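PDB 2II2: alpha-11 giardin from Giardia intestinalis, which binds calcium and, as an annexin, probably acidic phospholipids, and is thought to take part in parasite attachment and in maintaining the ventral-disk cytoskeleton. Local coordinates for residues Leu222-Tyr227 and Ala233-Tyr238; Ala239-Val244 and Ala275-Met280. All blocks are in the same frame, centred on the assembly; numbering follows the deposited sequence. Where two conformers were deposited one is given.

Contact 1 of 2, residues Leu222-Tyr227 and Ala233-Tyr238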
# COMPACT_ATOMS: atom_id res chain seq x y z
N LEU A 222 0.22 1.17 -12.49
CA LEU A 222 0.97 2.20 -13.21
C LEU A 222 0.77 3.55 -12.58
O LEU A 222 1.71 4.33 -12.47
CB LEU A 222 0.54 2.24 -14.69
CG LEU A 222 1.08 1.10 -15.54
CD1 LEU A 222 0.32 1.07 -16.84
CD2 LEU A 222 2.61 1.28 -15.80
N CYS A 223 -0.45 3.87 -12.15
CA CYS A 223 -0.67 5.16 -11.49
C CYS A 223 0.08 5.25 -10.16
O CYS A 223 0.53 6.33 -9.79
CB CYS A 223 -2.16 5.41 -11.26
SG CYS A 223 -3.08 5.83 -12.74
N ILE A 224 0.18 4.15 -9.42
CA ILE A 224 0.92 4.17 -8.17
C ILE A 224 2.40 4.47 -8.44
O ILE A 224 3.05 5.29 -7.74
CB ILE A 224 0.72 2.86 -7.38
CG1 ILE A 224 -0.69 2.83 -6.79
CG2 ILE A 224 1.76 2.72 -6.29
CD1 ILE A 224 -1.10 1.48 -6.23
N ALA A 225 2.97 3.77 -9.42
CA ALA A 225 4.39 3.99 -9.73
C ALA A 225 4.65 5.42 -10.21
O ALA A 225 5.63 6.07 -9.80
CB ALA A 225 4.88 2.99 -10.74
N HIS A 226 3.77 5.92 -11.06
CA HIS A 226 3.79 7.31 -11.52
C HIS A 226 3.75 8.28 -10.35
O HIS A 226 4.60 9.15 -10.21
CB HIS A 226 2.56 7.49 -12.44
CG HIS A 226 2.12 8.91 -12.60
ND1 HIS A 226 2.85 9.85 -13.30
CD2 HIS A 226 1.03 9.54 -12.11
CE1 HIS A 226 2.21 11.01 -13.23
NE2 HIS A 226 1.11 10.84 -12.52
N TYR A 227 2.74 8.13 -9.49
CA TYR A 227 2.60 9.07 -8.38
C TYR A 227 3.73 8.98 -7.38
O TYR A 227 4.08 9.98 -6.79
CB TYR A 227 1.22 8.93 -7.72
CG TYR A 227 0.13 9.67 -8.46
CD1 TYR A 227 -1.03 9.03 -8.86
CD2 TYR A 227 0.26 11.03 -8.76
CE1 TYR A 227 -2.05 9.72 -9.54
CE2 TYR A 227 -0.75 11.72 -9.43
CZ TYR A 227 -1.90 11.07 -9.81
OH TYR A 227 -2.89 11.79 -10.43
N ALA A 233 3.98 9.89 -0.70
CA ALA A 233 2.67 9.93 -0.05
C ALA A 233 1.53 10.17 -1.03
O ALA A 233 0.38 9.92 -0.71
CB ALA A 233 2.68 11.00 1.06
N ARG A 234 1.87 10.70 -2.21
CA ARG A 234 0.90 10.86 -3.28
C ARG A 234 0.49 9.50 -3.85
O ARG A 234 -0.67 9.31 -4.23
CB ARG A 234 1.46 11.80 -4.36
CG ARG A 234 0.41 12.32 -5.31
CD ARG A 234 0.96 13.46 -6.09
NE ARG A 234 -0.05 14.05 -6.94
CZ ARG A 234 0.17 15.06 -7.77
NH1 ARG A 234 1.38 15.61 -7.82
NH2 ARG A 234 -0.82 15.52 -8.53
N ALA A 235 1.44 8.58 -3.96
CA ALA A 235 1.12 7.22 -4.37
C ALA A 235 0.16 6.59 -3.35
O ALA A 235 -0.79 5.91 -3.76
CB ALA A 235 2.37 6.37 -4.47
N VAL A 236 0.44 6.81 -2.06
CA VAL A 236 -0.43 6.28 -1.03
C VAL A 236 -1.83 6.90 -1.12
O VAL A 236 -2.83 6.20 -1.04
CB VAL A 236 0.18 6.50 0.36
CG1 VAL A 236 -0.78 6.06 1.48
CG2 VAL A 236 1.49 5.75 0.50
N ALA A 237 -1.89 8.22 -1.31
CA ALA A 237 -3.18 8.89 -1.47
C ALA A 237 -3.96 8.32 -2.65
O ALA A 237 -5.17 8.09 -2.54
CB ALA A 237 -2.99 10.37 -1.66
N TYR A 238 -3.30 8.13 -3.80
CA TYR A 238 -3.98 7.56 -4.98
C TYR A 238 -4.50 6.16 -4.67
O TYR A 238 -5.65 5.84 -5.00
CB TYR A 238 -3.01 7.53 -6.18
CG TYR A 238 -3.64 6.79 -7.32
CD1 TYR A 238 -4.49 7.42 -8.21
CD2 TYR A 238 -3.41 5.43 -7.50
CE1 TYR A 238 -5.11 6.71 -9.22
CE2 TYR A 238 -4.02 4.70 -8.48
CZ TYR A 238 -4.87 5.32 -9.35
OH TYR A 238 -5.47 4.56 -10.33
O HOH W 1 -3.33 13.92 -8.41

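Contact 2 of 2, residues Ala239-Val244 and Ala275-Met280. With SO4 (sulfate ion), chain C.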
# COMPACT_ATOMS: atom_id res chain seq x y z
N ALA A 239 -3.68 5.33 -4.03
CA ALA A 239 -4.08 3.97 -3.71
C ALA A 239 -5.30 4.00 -2.79
O ALA A 239 -6.25 3.21 -2.95
CB ALA A 239 -2.95 3.21 -3.10
N PHE A 240 -5.30 4.91 -1.83
CA PHE A 240 -6.42 5.04 -0.90
C PHE A 240 -7.69 5.46 -1.63
O PHE A 240 -8.77 4.90 -1.40
CB PHE A 240 -6.06 5.98 0.28
CG PHE A 240 -6.99 5.82 1.44
CD1 PHE A 240 -6.78 4.81 2.37
CD2 PHE A 240 -8.10 6.63 1.58
CE1 PHE A 240 -7.65 4.60 3.41
CE2 PHE A 240 -8.97 6.45 2.64
CZ PHE A 240 -8.74 5.43 3.57
N HIS A 241 -7.54 6.43 -2.54
CA HIS A 241 -8.63 6.86 -3.42
C HIS A 241 -9.20 5.66 -4.21
O HIS A 241 -10.42 5.43 -4.29
CB HIS A 241 -8.15 7.95 -4.40
CG HIS A 241 -9.23 8.46 -5.31
ND1 HIS A 241 -10.37 9.07 -4.83
CD2 HIS A 241 -9.34 8.46 -6.65
CE1 HIS A 241 -11.14 9.42 -5.84
NE2 HIS A 241 -10.54 9.06 -6.96
N SER A 242 -8.27 4.88 -4.77
CA SER A 242 -8.67 3.73 -5.56
C SER A 242 -9.49 2.73 -4.74
O SER A 242 -10.37 2.05 -5.28
CB SER A 242 -7.43 3.07 -6.15
OG SER A 242 -7.80 2.01 -7.00
N ALA A 243 -9.20 2.64 -3.44
CA ALA A 243 -9.97 1.80 -2.52
C ALA A 243 -11.34 2.41 -2.24
O ALA A 243 -12.38 1.74 -2.33
CB ALA A 243 -9.23 1.61 -1.24
N VAL A 244 -11.34 3.71 -1.91
CA VAL A 244 -12.59 4.39 -1.62
C VAL A 244 -13.64 4.29 -2.75
O VAL A 244 -14.83 4.09 -2.48
CB VAL A 244 -12.26 5.88 -1.22
CG1 VAL A 244 -13.48 6.75 -1.19
CG2 VAL A 244 -11.54 5.93 0.12
N ALA A 275 -6.36 15.51 -1.04
CA ALA A 275 -7.23 16.67 -1.19
C ALA A 275 -7.70 16.94 -2.63
O ALA A 275 -8.79 17.51 -2.84
CB ALA A 275 -6.57 17.91 -0.57
N CYS A 276 -6.92 16.45 -3.61
CA CYS A 276 -7.26 16.37 -5.04
C CYS A 276 -8.71 15.87 -5.19
O CYS A 276 -9.52 16.41 -5.96
CB CYS A 276 -6.27 15.39 -5.78
SG CYS A 276 -6.58 15.11 -7.51
N TRP A 277 -9.03 14.85 -4.41
CA TRP A 277 -10.26 14.05 -4.57
C TRP A 277 -11.33 14.37 -3.54
O TRP A 277 -12.52 14.15 -3.75
CB TRP A 277 -9.90 12.57 -4.52
CG TRP A 277 -9.02 12.17 -5.67
CD1 TRP A 277 -9.38 12.17 -6.98
CD2 TRP A 277 -7.65 11.76 -5.62
NE1 TRP A 277 -8.32 11.77 -7.76
CE2 TRP A 277 -7.25 11.50 -6.95
CE3 TRP A 277 -6.73 11.56 -4.58
CZ2 TRP A 277 -5.95 11.08 -7.28
CZ3 TRP A 277 -5.45 11.14 -4.90
CH2 TRP A 277 -5.08 10.90 -6.24
N GLY A 278 -10.90 14.87 -2.40
CA GLY A 278 -11.81 15.20 -1.34
C GLY A 278 -11.03 15.38 -0.08
O GLY A 278 -9.79 15.38 -0.10
N VAL A 279 -11.75 15.58 1.00
CA VAL A 279 -11.13 15.69 2.30
C VAL A 279 -11.02 14.25 2.81
O VAL A 279 -12.03 13.56 2.99
CB VAL A 279 -11.97 16.57 3.26
CG1 VAL A 279 -11.29 16.64 4.60
CG2 VAL A 279 -12.15 17.99 2.69
N MET A 280 -9.79 13.77 3.03
CA MET A 280 -9.61 12.36 3.41
C MET A 280 -10.41 11.99 4.64
O MET A 280 -11.04 10.94 4.66
CB MET A 280 -8.13 12.04 3.59
CG MET A 280 -7.83 10.56 3.65
SD MET A 280 -6.02 10.30 3.67
CE MET A 280 -5.97 8.59 4.19
S SO4 C . -9.88 11.01 -10.62
O1 SO4 C . -10.54 10.50 -11.82
O2 SO4 C . -10.86 11.74 -9.82
O3 SO4 C . -9.34 9.89 -9.85
O4 SO4 C . -8.79 11.91 -10.99

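Contact 1 of 2, residues Leu222-Tyr227 and Ala233-Tyr238
C223 CB lies over one face of the Y238 ring, 3.3 Å from Y238 CZ, in a CH-pi contact displaced toward the rim. The sulfur of C223 approaches the same ring more obliquely, with SG 3.6 Å from Y238 OH. I224 meets this ring in another way, its I224 CG1 at the edge, 3.8 Å from Y238 CD2. Y227 completes the group: Y227 CE1 lies 3.6 Å from Y238 CD1, the two ring planes inclined at 35°, a pairing that is neither a stack nor a T. R234 approaches the same side of the Y227 ring, near CD2 and CE2, with R234 NE 3.5 Å from Y227 CE2, while H226 CD2 covers the other face. The arginine passes obliquely across the phenol, its guanidinium plane 27° from the ring; its chain, extended from CG to NE, carries the guanidinium to the hydroxyl end, where a water bridges at 3.0 Å from both Y227 OH and R234 NH2. A235 CB packs 3.5 Å from I224 O. The segment axes come within 7.9 Å, Y227 and A235 being the nearest CA pair. No direct hydrogen bond joins the two segments. Y227 OH has Q206 and the water, Y238 OH has E210, so the hydroxyls are satisfied outside this near-antiparallel helix pair, and its apolar, aromatic packing is held from the polar end of each ring.

Contact 2 of 2, residues Ala239-Val244 and Ala275-Met280
H241, in one of its two conformers, stacks face to face on W277, the imidazole over the five-membered ring of the indole with centroids 3.5 Å apart and planes only 10° from parallel. H241 NE2 comes within 3.3 Å of W277 CD1, while H241 CB reaches over the six-membered ring. The opposite face of the indole carries the sulfur of C276. A sulfate, probably from the crystallisation liquor, sits beside the stacked pair with O2 in plane at the indole edge; W277 NE1 shares weak hydrogen bonds between sulfate O3 (3.0 Å) and O4 (3.3 Å), and the same H241 conformer adds another weak one from NE2 to O3 at 3.2 Å. The second flat group, F240, has M280 CE over the centre of one face, 3.9 Å from F240 CD2, a CH-pi contact, with M280 SD farther off and oblique in a Met-aromatic relation. The extended M280 chain brings CE to the ring. Deeper in the fold, F240 meets W306 edge-to-face and touches A256 and T260 of helix 249-263. The contact thus joins the C-terminal half of helix 232-244 to the loop between helices 270-274 and 280-287, with V279 at the N-cap position of the latter.

In the fold
Both contacts draw on successive turns of helix 232-244, and they illustrate how one helix can serve different surroundings along its length. Contact 1 is buried and pairs it with the preceding helix 216-230; contact 2 is only partly buried and pairs it with a loop more distant in sequence. Their centres lie about 11 Å apart, and the two touch: W277 CH2 packs 3.7 Å from Y238 CA, and I224 CD1 lies 4.0 Å from A239 CB. Neither contains a direct hydrogen bond between its segments. In the interior, oblique rings and small residues fit helix to helix, whereas nearer the surface a flat stack meets a sulfate. Both lie away from the calcium-binding residues I60 and E66.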